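Local atomic coordinates of pectinesterase 1 (Solanum lycopersicum, PDB entry 1XG2), a protein that hydrolyses the methyl esters of cell-wall pectin, releasing methanol, and may prepare fruit walls for softening during ripening. Residues A5-D10 with G40-N45; S70-D75 with N101-A106; S138-Y143 with K296-G301; V230-Y235 with G260-N265. One frame throughout, in Å; residues are numbered along the deposited sequence.

Interaction 1 of 4, residues A5-D10 with G40-N45; sequences AVVAQD and GTYKEN
The ring of Tyr42 carries the side-chain amide of Gln9 over one face. Gln9 NE2 sits 3.7 Å above the ring plane, over its centre. The two flat groups are not stacked in parallel, for the amide is tilted 42° from the ring. Lower down the same side chain, Gln9 CG rests 3.5 Å from Tyr42 CE2. Val7 meets the ring obliquely, with CG1 3.6 Å from Tyr42 CE2. This branch reaches the ring because it is anti to the backbone N of Val7 (chi1 176°). Tyr42 OH lies against Ala8 CA and is hydrogen-bonded to Lys38 O.

These residues lie at the N-terminal end of the right-handed parallel beta-helix of the pectinesterase domain. Strands 5-7 and 40-43 are the outermost strands of two different sheets. Tyr42 and Val7 both pack on Val37 of strand 33-37, which lies between strands 5-7 and 40-43 in the chain. The two carboxylate oxygens of Glu44 accept from Leu18 N and Ala19 N at the start of helix 18-24.

The amide of Gln9 is held at both of its polar atoms. Gln9 NE2 donates to Thr41 O at 2.8 Å, reaching that carbonyl from above its plane in a bent bond of 141°. Gln9 OE1 accepts from a water at 2.7 Å, and this water accepts from Thr41 N at 3.0 Å. Gly40 CA comes within 3.6 Å of Gln9 OE1.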
loop_
_atom_site.group_PDB
_atom_site.type_symbol
_atom_site.label_atom_id
_atom_site.label_comp_id
_atom_site.label_asym_id
_atom_site.label_seq_id
_atom_site.Cartn_x
_atom_site.Cartn_y
_atom_site.Cartn_z
ATOM N N ALA A 5 -23.114 -12.442 9.136
ATOM C CA ALA A 5 -24.042 -11.697 8.292
ATOM C C ALA A 5 -23.920 -12.189 6.875
ATOM O O ALA A 5 -22.810 -12.418 6.404
ATOM C CB ALA A 5 -23.741 -10.212 8.344
ATOM N N VAL A 6 -25.048 -12.330 6.186
ATOM C CA VAL A 6 -25.060 -12.866 4.834
ATOM C C VAL A 6 -25.586 -11.803 3.878
ATOM O O VAL A 6 -26.585 -11.146 4.162
ATOM C CB VAL A 6 -25.917 -14.152 4.743
ATOM C CG1 VAL A 6 -26.040 -14.636 3.291
ATOM C CG2 VAL A 6 -25.311 -15.251 5.635
ATOM N N VAL A 7 -24.892 -11.637 2.760
ATOM C CA VAL A 7 -25.315 -10.750 1.689
ATOM C C VAL A 7 -25.742 -11.605 0.508
ATOM O O VAL A 7 -25.025 -12.510 0.097
ATOM C CB VAL A 7 -24.182 -9.821 1.264
ATOM C CG1 VAL A 7 -24.600 -8.971 0.077
ATOM C CG2 VAL A 7 -23.728 -8.956 2.440
ATOM N N ALA A 8 -26.916 -11.317 -0.035
ATOM C CA ALA A 8 -27.450 -12.051 -1.180
ATOM C C ALA A 8 -28.453 -11.219 -1.981
ATOM O O ALA A 8 -29.207 -10.424 -1.420
ATOM C CB ALA A 8 -28.105 -13.346 -0.716
ATOM N N GLN A 9 -28.463 -11.449 -3.291
ATOM C CA GLN A 9 -29.305 -10.706 -4.225
ATOM C C GLN A 9 -30.715 -11.293 -4.343
ATOM O O GLN A 9 -31.647 -10.583 -4.704
ATOM C CB GLN A 9 -28.641 -10.654 -5.606
ATOM C CG GLN A 9 -27.200 -10.183 -5.556
ATOM C CD GLN A 9 -26.636 -9.829 -6.914
ATOM O OE1 GLN A 9 -26.667 -10.651 -7.836
ATOM N NE2 GLN A 9 -26.123 -8.609 -7.049
ATOM N N ASP A 10 -30.857 -12.576 -4.021
ATOM C CA ASP A 10 -32.142 -13.279 -4.099
ATOM C C ASP A 10 -32.990 -13.238 -2.809
ATOM O O ASP A 10 -33.904 -14.055 -2.647
ATOM C CB ASP A 10 -31.903 -14.741 -4.513
ATOM C CG ASP A 10 -31.092 -15.528 -3.480
ATOM O OD1 ASP A 10 -30.816 -14.999 -2.379
ATOM O OD2 ASP A 10 -30.677 -16.689 -3.695
ATOM N N GLY A 40 -23.033 -13.779 -7.223
ATOM C CA GLY A 40 -23.660 -12.642 -7.858
ATOM C C GLY A 40 -22.630 -11.568 -8.132
ATOM O O GLY A 40 -21.494 -11.634 -7.647
ATOM N N THR A 41 -23.032 -10.592 -8.932
ATOM C CA THR A 41 -22.213 -9.434 -9.234
ATOM C C THR A 41 -22.859 -8.228 -8.564
ATOM O O THR A 41 -24.032 -7.942 -8.784
ATOM C CB THR A 41 -22.096 -9.284 -10.743
ATOM O OG1 THR A 41 -21.300 -10.372 -11.249
ATOM C CG2 THR A 41 -21.315 -8.030 -11.121
ATOM N N TYR A 42 -22.083 -7.540 -7.729
ATOM C CA TYR A 42 -22.578 -6.459 -6.889
ATOM C C TYR A 42 -21.905 -5.190 -7.360
ATOM O O TYR A 42 -20.702 -5.016 -7.194
ATOM C CB TYR A 42 -22.249 -6.743 -5.417
ATOM C CG TYR A 42 -22.875 -8.008 -4.880
ATOM C CD1 TYR A 42 -22.362 -9.259 -5.204
ATOM C CD2 TYR A 42 -23.995 -7.957 -4.048
ATOM C CE1 TYR A 42 -22.943 -10.424 -4.718
ATOM C CE2 TYR A 42 -24.591 -9.126 -3.555
ATOM C CZ TYR A 42 -24.059 -10.352 -3.900
ATOM O OH TYR A 42 -24.634 -11.501 -3.417
ATOM N N LYS A 43 -22.704 -4.316 -7.960
ATOM C CA LYS A 43 -22.244 -3.082 -8.571
ATOM C C LYS A 43 -22.277 -2.017 -7.477
ATOM O O LYS A 43 -23.259 -1.281 -7.347
ATOM C CB LYS A 43 -23.196 -2.722 -9.725
ATOM C CG LYS A 43 -22.600 -2.267 -11.042
ATOM C CD LYS A 43 -23.447 -2.864 -12.214
ATOM C CE LYS A 43 -23.240 -2.144 -13.558
ATOM N NZ LYS A 43 -24.049 -2.787 -14.662
ATOM N N GLU A 44 -21.220 -1.973 -6.664
ATOM C CA GLU A 44 -21.108 -1.000 -5.582
ATOM C C GLU A 44 -19.651 -0.645 -5.281
ATOM O O GLU A 44 -18.727 -1.412 -5.564
ATOM C CB GLU A 44 -21.832 -1.447 -4.278
ATOM C CG GLU A 44 -21.942 -2.932 -4.017
ATOM C CD GLU A 44 -22.681 -3.293 -2.722
ATOM O OE1 GLU A 44 -22.620 -2.548 -1.716
ATOM O OE2 GLU A 44 -23.317 -4.373 -2.709
ATOM N N ASN A 45 -19.467 0.552 -4.742
ATOM C CA ASN A 45 -18.192 0.998 -4.210
ATOM C C ASN A 45 -18.274 0.929 -2.700
ATOM O O ASN A 45 -19.044 1.664 -2.076
ATOM C CB ASN A 45 -17.864 2.415 -4.679
ATOM C CG ASN A 45 -17.418 2.453 -6.132
ATOM O OD1 ASN A 45 -18.244 2.579 -7.045
ATOM N ND2 ASN A 45 -16.111 2.356 -6.356
HETATM O O HOH W 1 -25.628 -11.012 -10.273
#

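Interaction 2 of 4, residues S70-D75 with N101-A106; sequences SLNVVD and NTAGPA
Ala103 CB overlaps the backbone of Ser70 and the side chain of Asn72. Ala103 CB lies 3.6 Å from Ser70 O and 3.9 Å from Asn72 CB. Beside it, Ser70 CB faces Thr102 OG1 across 3.6 Å. Further along, Val74 CG2 leans on Ala106 O at 3.7 Å.

The one direct hydrogen bond between the segments comes from Asn101. Asn101 ND2 donates to Leu71 O at 2.9 Å. The bond is nearly straight (163°) and lies in the plane of the carbonyl. The same ND2 also donates to Val111 O. On the other side of the amide, Asn101 OD1 accepts from Ala103 N at 3.0 Å and closes an Asx turn. CG stands anti to the backbone N (chi1 -171°), and this lets the amide lie between its own loop and the carbonyl of Leu71.

Asn72 organises the facing loop. Its ND2 donates to Ser70 O and to Asp75 OD2, and Asn72 OD1 accepts from Asp75 N, 2.8 Å away, in an Asx motif. Asp75 also forms a salt bridge with Lys107.

The two loops follow strands 65-69 and 98-101, which are neighbours in one parallel sheet of the beta-helix. The side chain of Val74 is about 7 Å from that of Gln109, a probable substrate-binding residue.

Two asparagine amides thus fix the backbone turns, with every polar atom of both amides engaged. Asp75, paired with an amide N-H and a lysine, is probably kept in its charged form.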
loop_
_atom_site.group_PDB
_atom_site.type_symbol
_atom_site.label_atom_id
_atom_site.label_comp_id
_atom_site.label_asym_id
_atom_site.label_seq_id
_atom_site.Cartn_x
_atom_site.Cartn_y
_atom_site.Cartn_z
ATOM N N SER A 70 -16.430 1.219 -11.617
ATOM C CA SER A 70 -15.732 1.772 -12.779
ATOM C C SER A 70 -15.225 3.205 -12.590
ATOM O O SER A 70 -14.980 3.904 -13.583
ATOM C CB SER A 70 -16.637 1.709 -14.027
ATOM O OG SER A 70 -17.892 2.313 -13.769
ATOM N N LEU A 71 -15.039 3.644 -11.340
ATOM C CA LEU A 71 -14.475 4.978 -11.083
ATOM C C LEU A 71 -13.033 5.040 -11.567
ATOM O O LEU A 71 -12.314 4.046 -11.552
ATOM C CB LEU A 71 -14.568 5.369 -9.605
ATOM C CG LEU A 71 -15.942 5.248 -8.966
ATOM C CD1 LEU A 71 -15.827 5.524 -7.475
ATOM C CD2 LEU A 71 -16.973 6.175 -9.631
ATOM N N ASN A 72 -12.616 6.226 -12.002
ATOM C CA ASN A 72 -11.364 6.374 -12.716
ATOM C C ASN A 72 -10.930 7.826 -12.790
ATOM O O ASN A 72 -11.734 8.744 -12.604
ATOM C CB ASN A 72 -11.474 5.783 -14.123
ATOM C CG ASN A 72 -12.504 6.507 -14.990
ATOM O OD1 ASN A 72 -12.189 7.517 -15.612
ATOM N ND2 ASN A 72 -13.727 5.986 -15.033
ATOM N N VAL A 73 -9.658 8.020 -13.088
ATOM C CA VAL A 73 -9.046 9.343 -13.072
ATOM C C VAL A 73 -9.535 10.196 -14.241
ATOM O O VAL A 73 -9.733 11.402 -14.089
ATOM C CB VAL A 73 -7.485 9.226 -13.043
ATOM C CG1 VAL A 73 -6.787 10.505 -13.501
ATOM C CG2 VAL A 73 -7.026 8.866 -11.627
ATOM N N VAL A 74 -9.740 9.579 -15.393
ATOM C CA VAL A 74 -10.204 10.326 -16.561
ATOM C C VAL A 74 -11.558 11.015 -16.305
ATOM O O VAL A 74 -11.756 12.171 -16.711
ATOM C CB VAL A 74 -10.225 9.434 -17.815
ATOM C CG1 VAL A 74 -11.203 9.967 -18.893
ATOM C CG2 VAL A 74 -8.809 9.311 -18.370
ATOM N N ASP A 75 -12.443 10.346 -15.562
ATOM C CA ASP A 75 -13.792 10.852 -15.284
ATOM C C ASP A 75 -13.846 11.739 -14.049
ATOM O O ASP A 75 -14.920 12.209 -13.663
ATOM C CB ASP A 75 -14.774 9.681 -15.106
ATOM C CG ASP A 75 -15.007 8.906 -16.389
ATOM O OD1 ASP A 75 -14.685 9.435 -17.485
ATOM O OD2 ASP A 75 -15.499 7.748 -16.390
ATOM N N ASN A 101 -12.484 -3.451 -11.347
ATOM C CA ASN A 101 -12.777 -2.136 -11.897
ATOM C C ASN A 101 -12.807 -2.269 -13.422
ATOM O O ASN A 101 -11.817 -2.653 -14.045
ATOM C CB ASN A 101 -11.763 -1.100 -11.414
ATOM C CG ASN A 101 -12.163 0.318 -11.786
ATOM O OD1 ASN A 101 -12.609 0.565 -12.916
ATOM N ND2 ASN A 101 -12.044 1.241 -10.850
ATOM N N THR A 102 -13.964 -1.972 -14.013
ATOM C CA THR A 102 -14.203 -2.192 -15.449
ATOM C C THR A 102 -13.993 -0.950 -16.312
ATOM O O THR A 102 -14.378 -0.935 -17.487
ATOM C CB THR A 102 -15.637 -2.676 -15.673
ATOM O OG1 THR A 102 -16.560 -1.722 -15.135
ATOM C CG2 THR A 102 -15.914 -3.963 -14.887
ATOM N N ALA A 103 -13.398 0.091 -15.752
ATOM C CA ALA A 103 -13.179 1.333 -16.503
ATOM C C ALA A 103 -12.434 1.128 -17.815
ATOM O O ALA A 103 -12.786 1.725 -18.833
ATOM C CB ALA A 103 -12.465 2.355 -15.647
ATOM N N GLY A 104 -11.412 0.283 -17.796
ATOM C CA GLY A 104 -10.634 -0.024 -18.984
ATOM C C GLY A 104 -9.405 0.848 -19.127
ATOM O O GLY A 104 -9.264 1.851 -18.433
ATOM N N PRO A 105 -8.514 0.473 -20.036
ATOM C CA PRO A 105 -7.224 1.153 -20.196
ATOM C C PRO A 105 -7.313 2.632 -20.611
ATOM O O PRO A 105 -6.470 3.439 -20.182
ATOM C CB PRO A 105 -6.501 0.317 -21.262
ATOM C CG PRO A 105 -7.498 -0.560 -21.864
ATOM C CD PRO A 105 -8.685 -0.642 -20.979
ATOM N N ALA A 106 -8.325 2.992 -21.397
ATOM C CA ALA A 106 -8.481 4.379 -21.846
ATOM C C ALA A 106 -8.917 5.334 -20.717
ATOM O O ALA A 106 -8.892 6.540 -20.895
ATOM C CB ALA A 106 -9.462 4.453 -23.030
#

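Interaction 3 of 4, residues S138-Y143 with K296-G301; sequences SQRQFY and KLIQGG
Arg140 folds back at its third torsion (chi3 -65°) and Gln299 bends at its second (chi2 79°), which brings guanidinium and amide together. The side chains cross at about a right angle. Arg140 NH1 donates to Gln299 OE1 at 3.0 Å in a nearly straight bond of 169°, with the oxygen at the guanidinium edge, near its plane. Arg140 CD lies 3.3 Å from the same oxygen. NH2 has other partners: a salt bridge to Asp118 and a hydrogen bond to Ser100 of the pectinesterase inhibitor chain. The arginine therefore ties its own domain to the bound inhibitor.

Ile298 slides past the inner part of Arg140, CB to CB at 4.1 Å. Its CD1 lies 3.8 Å from Gln141 O and 4.0 Å from Phe142 CB. Ile298 is the residue at which the chain leaves helix 294-297, and its carbonyl accepts from Trp303 NE1.

Strand 140-144 runs between strands 120-123 and 160-164 in a parallel sheet of the beta-helix. Helix 294-297 and the turn after it pack on the outside of this sheet. Leu297 reaches Val162 of strand 160-164, and Phe142 also touches Tyr311 in the C-terminal tail.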
loop_
_atom_site.group_PDB
_atom_site.type_symbol
_atom_site.label_atom_id
_atom_site.label_comp_id
_atom_site.label_asym_id
_atom_site.label_seq_id
_atom_site.Cartn_x
_atom_site.Cartn_y
_atom_site.Cartn_z
ATOM N N SER A 138 -0.590 1.075 2.163
ATOM C CA SER A 138 0.200 1.234 3.375
ATOM C C SER A 138 -0.137 0.113 4.313
ATOM O O SER A 138 -1.087 -0.642 4.075
ATOM C CB SER A 138 -0.081 2.588 4.038
ATOM O OG SER A 138 -1.469 2.783 4.227
ATOM N N GLN A 139 0.642 0.027 5.383
ATOM C CA GLN A 139 0.521 -0.991 6.426
ATOM C C GLN A 139 0.962 -2.364 5.932
ATOM O O GLN A 139 1.440 -2.506 4.805
ATOM C CB GLN A 139 -0.887 -1.043 7.059
ATOM C CG GLN A 139 -1.533 0.298 7.397
ATOM C CD GLN A 139 -0.938 1.000 8.622
ATOM O OE1 GLN A 139 0.203 0.754 8.993
ATOM N NE2 GLN A 139 -1.708 1.903 9.221
ATOM N N ARG A 140 0.856 -3.366 6.805
ATOM C CA ARG A 140 1.352 -4.711 6.509
ATOM C C ARG A 140 0.237 -5.582 5.937
ATOM O O ARG A 140 -0.834 -5.710 6.537
ATOM C CB ARG A 140 1.940 -5.378 7.751
ATOM C CG ARG A 140 3.251 -4.771 8.209
ATOM C CD ARG A 140 3.671 -5.163 9.618
ATOM N NE ARG A 140 2.752 -4.665 10.631
ATOM C CZ ARG A 140 3.012 -4.577 11.948
ATOM N NH1 ARG A 140 4.181 -4.952 12.448
ATOM N NH2 ARG A 140 2.093 -4.093 12.756
ATOM N N GLN A 141 0.532 -6.202 4.799
ATOM C CA GLN A 141 -0.447 -6.951 4.014
ATOM C C GLN A 141 0.156 -8.265 3.506
ATOM O O GLN A 141 1.337 -8.337 3.187
ATOM C CB GLN A 141 -0.950 -6.115 2.828
ATOM C CG GLN A 141 -1.338 -4.685 3.187
ATOM C CD GLN A 141 -1.806 -3.840 2.015
ATOM O OE1 GLN A 141 -1.872 -2.606 2.128
ATOM N NE2 GLN A 141 -2.141 -4.474 0.917
ATOM N N PHE A 142 -0.687 -9.284 3.437
ATOM C CA PHE A 142 -0.327 -10.594 2.928
ATOM C C PHE A 142 -1.375 -11.021 1.913
ATOM O O PHE A 142 -2.582 -11.042 2.219
ATOM C CB PHE A 142 -0.267 -11.591 4.079
ATOM C CG PHE A 142 0.184 -12.972 3.686
ATOM C CD1 PHE A 142 1.433 -13.192 3.134
ATOM C CD2 PHE A 142 -0.649 -14.066 3.903
ATOM C CE1 PHE A 142 1.822 -14.478 2.775
ATOM C CE2 PHE A 142 -0.245 -15.360 3.563
ATOM C CZ PHE A 142 0.971 -15.556 2.996
ATOM N N TYR A 143 -0.897 -11.370 0.724
ATOM C CA TYR A 143 -1.702 -11.885 -0.367
ATOM C C TYR A 143 -1.295 -13.328 -0.626
ATOM O O TYR A 143 -0.122 -13.620 -0.801
ATOM C CB TYR A 143 -1.501 -11.056 -1.641
ATOM C CG TYR A 143 -2.052 -9.665 -1.492
ATOM C CD1 TYR A 143 -1.373 -8.701 -0.735
ATOM C CD2 TYR A 143 -3.241 -9.298 -2.097
ATOM C CE1 TYR A 143 -1.875 -7.417 -0.585
ATOM C CE2 TYR A 143 -3.761 -8.005 -1.940
ATOM C CZ TYR A 143 -3.079 -7.084 -1.165
ATOM O OH TYR A 143 -3.586 -5.812 -0.988
ATOM N N LYS A 296 10.276 -11.235 8.200
ATOM C CA LYS A 296 11.027 -9.998 8.396
ATOM C C LYS A 296 10.309 -8.751 7.882
ATOM O O LYS A 296 10.402 -7.695 8.498
ATOM C CB LYS A 296 12.404 -10.099 7.734
ATOM C CG LYS A 296 13.266 -11.233 8.260
ATOM C CD LYS A 296 13.613 -11.065 9.731
ATOM C CE LYS A 296 14.329 -12.310 10.268
ATOM N NZ LYS A 296 14.549 -12.226 11.741
ATOM N N LEU A 297 9.626 -8.849 6.745
ATOM C CA LEU A 297 9.049 -7.657 6.117
ATOM C C LEU A 297 7.708 -7.258 6.734
ATOM O O LEU A 297 7.426 -6.077 6.889
ATOM C CB LEU A 297 8.908 -7.849 4.607
ATOM C CG LEU A 297 8.372 -6.643 3.814
ATOM C CD1 LEU A 297 9.328 -5.461 3.877
ATOM C CD2 LEU A 297 8.130 -7.040 2.375
ATOM N N ILE A 298 6.895 -8.249 7.096
ATOM C CA ILE A 298 5.578 -8.007 7.674
ATOM C C ILE A 298 5.371 -8.635 9.065
ATOM O O ILE A 298 4.253 -8.687 9.550
ATOM C CB ILE A 298 4.465 -8.465 6.682
ATOM C CG1 ILE A 298 4.519 -9.973 6.387
ATOM C CG2 ILE A 298 4.574 -7.660 5.375
ATOM C CD1 ILE A 298 3.334 -10.471 5.548
ATOM N N GLN A 299 6.438 -9.080 9.717
ATOM C CA GLN A 299 6.312 -9.678 11.054
ATOM C C GLN A 299 5.153 -10.662 11.123
ATOM O O GLN A 299 4.391 -10.685 12.088
ATOM C CB GLN A 299 6.138 -8.581 12.104
ATOM C CG GLN A 299 7.385 -7.718 12.259
ATOM C CD GLN A 299 7.512 -6.695 11.168
ATOM O OE1 GLN A 299 6.569 -5.967 10.909
ATOM N NE2 GLN A 299 8.671 -6.636 10.521
ATOM N N GLY A 300 5.031 -11.492 10.094
ATOM C CA GLY A 300 3.773 -12.148 9.791
ATOM C C GLY A 300 3.219 -13.112 10.824
ATOM O O GLY A 300 2.019 -13.136 11.054
ATOM N N GLY A 301 4.075 -13.899 11.444
ATOM C CA GLY A 301 3.609 -14.901 12.381
ATOM C C GLY A 301 2.807 -14.318 13.534
ATOM O O GLY A 301 1.765 -14.880 13.908
#

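Interaction 4 of 4, residues V230-Y235 with G260-N265; sequences VVMESY and GEFMNN
Asn264 begins with CB 3.3 Å from Ser234 O and then turns its amide toward residues 230-235. Asn264 CG, anti to its own carbonyl carbon (chi1 -62°), sits beside Val231 O and Ser234 O, which puts the amide between the two carbonyls. At the tip, Asn264 OD1 accepts from Ser234 N at 3.0 Å, in the plane of the amide and on a lone pair. Asn264 ND2 donates to Val231 O at 3.1 Å and brushes Val231 CG1. Phe262 N also donates to Val231 O, at 3.2 Å. The two donors reach this oxygen from opposite faces of its plane.

Strands 228-232 and 258-262 are parallel neighbours in a sheet of the right-handed beta-helix, on successive coils. Val231 N to Gly260 O and Glu233 N to Phe262 O continue the ladder. Glu233 and Met263 then both take left-handed helical backbone angles, and each segment turns a corner there. Beyond the corner Asn265 N donates to Ser234 O.

Met232 CB meets the edge of the Phe262 ring and lies 3.6 Å from Phe262 CB. Its sulfur makes an oblique Met-aromatic contact, 5.5 Å from the ring centroid. Met263 CG covers one face of the same ring. Glu233 lies alongside Met263, pointing the same way, with OE2 3.4 Å from Met263 CB. At the other end, Asn265 OD1 comes to the edge of the Tyr235 ring, 3.5 Å from CD1.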
loop_
_atom_site.group_PDB
_atom_site.type_symbol
_atom_site.label_atom_id
_atom_site.label_comp_id
_atom_site.label_asym_id
_atom_site.label_seq_id
_atom_site.Cartn_x
_atom_site.Cartn_y
_atom_site.Cartn_z
ATOM N N VAL A 230 11.295 -6.794 -4.516
ATOM C CA VAL A 230 12.056 -8.009 -4.735
ATOM C C VAL A 230 11.139 -9.099 -5.225
ATOM O O VAL A 230 10.024 -9.284 -4.715
ATOM C CB VAL A 230 12.775 -8.477 -3.468
ATOM C CG1 VAL A 230 13.409 -9.840 -3.677
ATOM C CG2 VAL A 230 13.819 -7.471 -3.076
ATOM N N VAL A 231 11.613 -9.805 -6.244
ATOM C CA VAL A 231 10.886 -10.910 -6.830
ATOM C C VAL A 231 11.762 -12.142 -6.618
ATOM O O VAL A 231 12.880 -12.179 -7.114
ATOM C CB VAL A 231 10.654 -10.699 -8.327
ATOM C CG1 VAL A 231 9.980 -11.934 -8.931
ATOM C CG2 VAL A 231 9.825 -9.432 -8.578
ATOM N N MET A 232 11.276 -13.120 -5.864
ATOM C CA MET A 232 12.097 -14.292 -5.543
ATOM C C MET A 232 11.375 -15.626 -5.576
ATOM O O MET A 232 10.173 -15.710 -5.354
ATOM C CB MET A 232 12.813 -14.089 -4.204
ATOM C CG MET A 232 11.967 -13.864 -3.012
ATOM S SD MET A 232 12.974 -13.224 -1.602
ATOM C CE MET A 232 11.720 -13.253 -0.383
ATOM N N GLU A 233 12.135 -16.679 -5.881
ATOM C CA GLU A 233 11.616 -18.027 -5.982
ATOM C C GLU A 233 10.318 -18.093 -6.773
ATOM O O GLU A 233 9.397 -18.827 -6.419
ATOM C CB GLU A 233 11.444 -18.643 -4.589
ATOM C CG GLU A 233 12.762 -18.878 -3.864
ATOM C CD GLU A 233 13.502 -20.155 -4.304
ATOM O OE1 GLU A 233 12.974 -20.958 -5.127
ATOM O OE2 GLU A 233 14.641 -20.355 -3.817
ATOM N N SER A 234 10.262 -17.328 -7.854
ATOM C CA SER A 234 9.060 -17.217 -8.665
ATOM C C SER A 234 9.322 -17.635 -10.107
ATOM O O SER A 234 10.466 -17.632 -10.584
ATOM C CB SER A 234 8.533 -15.777 -8.650
ATOM O OG SER A 234 8.100 -15.389 -7.358
ATOM N N TYR A 235 8.242 -18.012 -10.780
ATOM C CA TYR A 235 8.269 -18.315 -12.196
ATOM C C TYR A 235 7.989 -17.041 -12.956
ATOM O O TYR A 235 6.989 -16.369 -12.706
ATOM C CB TYR A 235 7.235 -19.377 -12.543
ATOM C CG TYR A 235 7.106 -19.639 -14.031
ATOM C CD1 TYR A 235 7.823 -20.675 -14.639
ATOM C CD2 TYR A 235 6.262 -18.864 -14.836
ATOM C CE1 TYR A 235 7.715 -20.920 -16.007
ATOM C CE2 TYR A 235 6.152 -19.105 -16.212
ATOM C CZ TYR A 235 6.873 -20.144 -16.779
ATOM O OH TYR A 235 6.773 -20.393 -18.126
ATOM N N GLY A 260 15.484 -6.288 -6.479
ATOM C CA GLY A 260 16.236 -7.523 -6.375
ATOM C C GLY A 260 15.515 -8.693 -6.980
ATOM O O GLY A 260 14.285 -8.734 -6.985
ATOM N N GLU A 261 16.295 -9.640 -7.499
ATOM C CA GLU A 261 15.800 -10.933 -7.934
ATOM C C GLU A 261 16.643 -12.050 -7.316
ATOM O O GLU A 261 17.875 -11.987 -7.352
ATOM C CB GLU A 261 15.817 -11.033 -9.457
ATOM C CG GLU A 261 14.773 -10.152 -10.129
ATOM C CD GLU A 261 14.914 -10.123 -11.642
ATOM O OE1 GLU A 261 14.502 -11.105 -12.287
ATOM O OE2 GLU A 261 15.431 -9.120 -12.184
ATOM N N PHE A 262 15.970 -13.050 -6.751
ATOM C CA PHE A 262 16.605 -14.169 -6.051
ATOM C C PHE A 262 15.966 -15.478 -6.480
ATOM O O PHE A 262 14.796 -15.719 -6.214
ATOM C CB PHE A 262 16.437 -13.994 -4.533
ATOM C CG PHE A 262 16.947 -15.140 -3.691
ATOM C CD1 PHE A 262 18.309 -15.347 -3.520
ATOM C CD2 PHE A 262 16.066 -15.980 -3.029
ATOM C CE1 PHE A 262 18.779 -16.387 -2.717
ATOM C CE2 PHE A 262 16.521 -17.013 -2.220
ATOM C CZ PHE A 262 17.886 -17.217 -2.062
ATOM N N MET A 263 16.741 -16.321 -7.150
ATOM C CA MET A 263 16.387 -17.722 -7.420
ATOM C C MET A 263 15.044 -17.878 -8.164
ATOM O O MET A 263 14.265 -18.787 -7.908
ATOM C CB MET A 263 16.330 -18.465 -6.085
ATOM C CG MET A 263 17.686 -18.497 -5.376
ATOM S SD MET A 263 18.930 -19.384 -6.323
ATOM C CE MET A 263 20.342 -19.030 -5.267
ATOM N N ASN A 264 14.784 -17.004 -9.123
ATOM C CA ASN A 264 13.633 -17.173 -10.006
ATOM C C ASN A 264 13.902 -18.222 -11.094
ATOM O O ASN A 264 15.050 -18.603 -11.345
ATOM C CB ASN A 264 13.258 -15.845 -10.641
ATOM C CG ASN A 264 12.854 -14.810 -9.614
ATOM O OD1 ASN A 264 12.145 -15.114 -8.671
ATOM N ND2 ASN A 264 13.309 -13.588 -9.797
ATOM N N ASN A 265 12.838 -18.697 -11.721
ATOM C CA ASN A 265 12.951 -19.683 -12.790
ATOM C C ASN A 265 11.990 -19.317 -13.911
ATOM O O ASN A 265 11.199 -18.386 -13.768
ATOM C CB ASN A 265 12.669 -21.090 -12.248
ATOM C CG ASN A 265 11.218 -21.279 -11.848
ATOM O OD1 ASN A 265 10.434 -21.885 -12.579
ATOM N ND2 ASN A 265 10.856 -20.764 -10.690
HETATM O O HOH W 2 8.690 -21.113 -8.807
#

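Overall arrangement
All four contacts belong to the catalytic pectinesterase part of the protein, a parallel beta-helix. Interactions 1, 3 and 4 reach the same long sheet. Interaction 1 is at its N-terminal end, and interaction 4 is far along it, with centres about 38 Å apart. Interactions 1 and 2 follow each other in the chain, with centres about 22 Å apart, and touch through Asn45 and Leu71. Interaction 3 joins a middle strand to the C-terminal helical region. The chain passes through interaction 4 between the two segments of interaction 3, and their centres are about 19 Å apart. The C-terminal region thus returns over the sheet, where it helps meet the inhibitor.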